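Local coordinates for putative bacterial transcription regulation protein (Staphylococcus aureus, PDB 3LUR) that probably regulates transcription, its fold being that of an effector-binding domain expected to recognise small-molecule ligands, at residues C62-E65 / K69-Y72. Numbering follows the deposited sequence.
Sequences CIPE and KMSY
The closing end of an antiparallel beta hairpin is formed where C62, I63 and P64 of strand 58-64 pair with Y72, S71 and M70 of strand 70-77. Two nearly straight bonds identify I63 and S71 as the hydrogen-bonded pair: I63 N to S71 O at 2.8 Å (171° at the hydrogen) and S71 N to I63 O at 2.9 Å. The C62-Y72 and P64-M70 pairs that flank it are non-hydrogen-bonded. Past the strand end, E65 N donates to K69 O at 2.8 Å, so backbone pairing carries on into the turn.

The face bearing I63 and S71 also carries the polar link. The E65 chain, bent at chi2, folds its carboxylate back over S71, whose OG donates to E65 OE2 at a very short 2.5 Å. K18 makes a salt bridge to the same OE2, and S71 OG also bonds to T20; with two polar partners each, both oxygens are tied to strand 5-21.

On the other face lie sulfur, selenium and an aromatic ring. C62 SG approaches the rim of the Y72 ring, 3.8 Å from CD1 and 77° off the ring normal, which defines an edge-on sulfur-aromatic contact. M70 is selenomethionine; with CG anti to the backbone N (chi1 173°), the bend at chi2 brings SE alongside the opposite strand, 4.1 Å from C62 CB and 3.9 Å from P64 N.

Within the closed antiparallel barrel, the hairpin is flanked by strand 134-138 beside C62 and strand 5-21 beside Y72. Helix 24-41 packs on the C62-M70-Y72 face through A27, I31 and F34, while its W35, together with E136 of strand 134-138, hydrogen-bonds to Y72 OH.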
ATOM      1  N   CYS A  62      -2.277  -2.295   2.650  1.00 14.17           N
ATOM      2  CA  CYS A  62      -2.432  -2.920   3.926  1.00 14.69           C
ATOM      3  C   CYS A  62      -3.884  -2.866   4.327  1.00 14.97           C
ATOM      4  O   CYS A  62      -4.474  -1.785   4.380  1.00 14.39           O
ATOM      5  CB  CYS A  62      -1.553  -2.199   4.940  1.00 15.39           C
ATOM      6  SG  CYS A  62       0.218  -2.313   4.482  1.00 21.27           S
ATOM      7  N   ILE A  63      -4.459  -4.047   4.564  1.00 14.26           N
ATOM      8  CA  ILE A  63      -5.870  -4.200   4.825  1.00 15.21           C
ATOM      9  C   ILE A  63      -6.039  -4.794   6.223  1.00 15.84           C
ATOM     10  O   ILE A  63      -5.966  -6.009   6.408  1.00 15.36           O
ATOM     11  CB  ILE A  63      -6.565  -5.091   3.740  1.00 15.02           C
ATOM     12  CG1 ILE A  63      -6.332  -4.517   2.343  1.00 14.46           C
ATOM     13  CG2 ILE A  63      -8.113  -5.221   4.003  1.00 16.50           C
ATOM     14  CD1 ILE A  63      -6.769  -5.411   1.188  1.00 14.54           C
ATOM     15  N   PRO A  64      -6.215  -3.927   7.224  1.00 17.47           N
ATOM     16  CA  PRO A  64      -6.507  -4.507   8.555  1.00 18.63           C
ATOM     17  C   PRO A  64      -7.774  -5.324   8.459  1.00 20.05           C
ATOM     18  O   PRO A  64      -8.766  -4.861   7.865  1.00 21.20           O
ATOM     19  CB  PRO A  64      -6.718  -3.289   9.447  1.00 18.72           C
ATOM     20  CG  PRO A  64      -6.059  -2.135   8.723  1.00 17.94           C
ATOM     21  CD  PRO A  64      -6.181  -2.459   7.245  1.00 17.46           C
ATOM     22  N   GLU A  65      -7.734  -6.555   8.942  1.00 21.30           N
ATOM     23  CA  GLU A  65      -8.912  -7.398   8.900  1.00 22.64           C
ATOM     24  C   GLU A  65      -9.654  -7.260  10.231  1.00 23.44           C
ATOM     25  O   GLU A  65      -9.057  -6.937  11.263  1.00 22.95           O
ATOM     26  CB  GLU A  65      -8.548  -8.855   8.612  1.00 22.92           C
ATOM     27  CG  GLU A  65      -7.843  -9.077   7.253  1.00 24.68           C
ATOM     28  CD  GLU A  65      -8.711  -8.729   6.043  1.00 26.24           C
ATOM     29  OE1 GLU A  65      -9.832  -8.186   6.226  1.00 29.07           O
ATOM     30  OE2 GLU A  65      -8.270  -8.992   4.907  1.00 26.67           O
ATOM     31  N   LYS A  69      -6.393  -9.787  12.025  1.00 18.58           N
ATOM     32  CA  LYS A  69      -5.451 -10.195  10.990  1.00 18.19           C
ATOM     33  C   LYS A  69      -5.068  -9.011  10.130  1.00 17.32           C
ATOM     34  O   LYS A  69      -5.678  -7.961  10.197  1.00 16.82           O
ATOM     35  CB  LYS A  69      -6.028 -11.330  10.133  1.00 18.28           C
ATOM     36  CG  LYS A  69      -6.113 -12.665  10.879  1.00 19.24           C
ATOM     37  CD  LYS A  69      -6.820 -13.727  10.055  1.00 20.65           C
ATOM     38  CE  LYS A  69      -6.830 -15.087  10.759  1.00 22.28           C
ATOM     39  NZ  LYS A  69      -5.480 -15.719  10.791  1.00 24.35           N
HETATM   40  N   MSE A  70      -4.012  -9.181   9.343  1.00 16.78           N
HETATM   41  CA  MSE A  70      -3.560  -8.135   8.463  1.00 16.79           C
HETATM   42  C   MSE A  70      -3.363  -8.734   7.084  1.00 15.34           C
HETATM   43  O   MSE A  70      -2.613  -9.714   6.930  1.00 15.25           O
HETATM   44  CB  MSE A  70      -2.244  -7.557   8.980  1.00 17.06           C
HETATM   45  CG  MSE A  70      -1.581  -6.550   8.058  1.00 19.27           C
HETATM   46 SE   MSE A  70      -2.530  -4.879   7.938  0.75 21.05          SE
HETATM   47  CE  MSE A  70      -2.365  -4.237   9.779  1.00 21.53           C
ATOM     48  N   SER A  71      -4.050  -8.169   6.096  1.00 13.93           N
ATOM     49  CA  SER A  71      -3.870  -8.576   4.708  1.00 12.90           C
ATOM     50  C   SER A  71      -3.011  -7.552   3.974  1.00 12.18           C
ATOM     51  O   SER A  71      -2.978  -6.382   4.328  1.00 12.43           O
ATOM     52  CB  SER A  71      -5.220  -8.718   4.006  1.00 12.77           C
ATOM     53  OG  SER A  71      -5.962  -9.793   4.541  1.00 12.12           O
ATOM     54  N   TYR A  72      -2.280  -8.010   2.975  1.00 11.01           N
ATOM     55  CA  TYR A  72      -1.496  -7.146   2.162  1.00 10.06           C
ATOM     56  C   TYR A  72      -1.869  -7.468   0.732  1.00  9.82           C
ATOM     57  O   TYR A  72      -1.852  -8.637   0.350  1.00  9.17           O
ATOM     58  CB  TYR A  72      -0.048  -7.454   2.350  1.00 10.40           C
ATOM     59  CG  TYR A  72       0.903  -6.507   1.734  1.00 10.21           C
ATOM     60  CD1 TYR A  72       1.229  -5.323   2.382  1.00 12.11           C
ATOM     61  CD2 TYR A  72       1.555  -6.802   0.543  1.00 10.08           C
ATOM     62  CE1 TYR A  72       2.155  -4.449   1.865  1.00 11.92           C
ATOM     63  CE2 TYR A  72       2.490  -5.925   0.008  1.00 11.48           C
ATOM     64  CZ  TYR A  72       2.798  -4.757   0.686  1.00 10.30           C
ATOM     65  OH  TYR A  72       3.740  -3.873   0.219  1.00 10.84           O
TER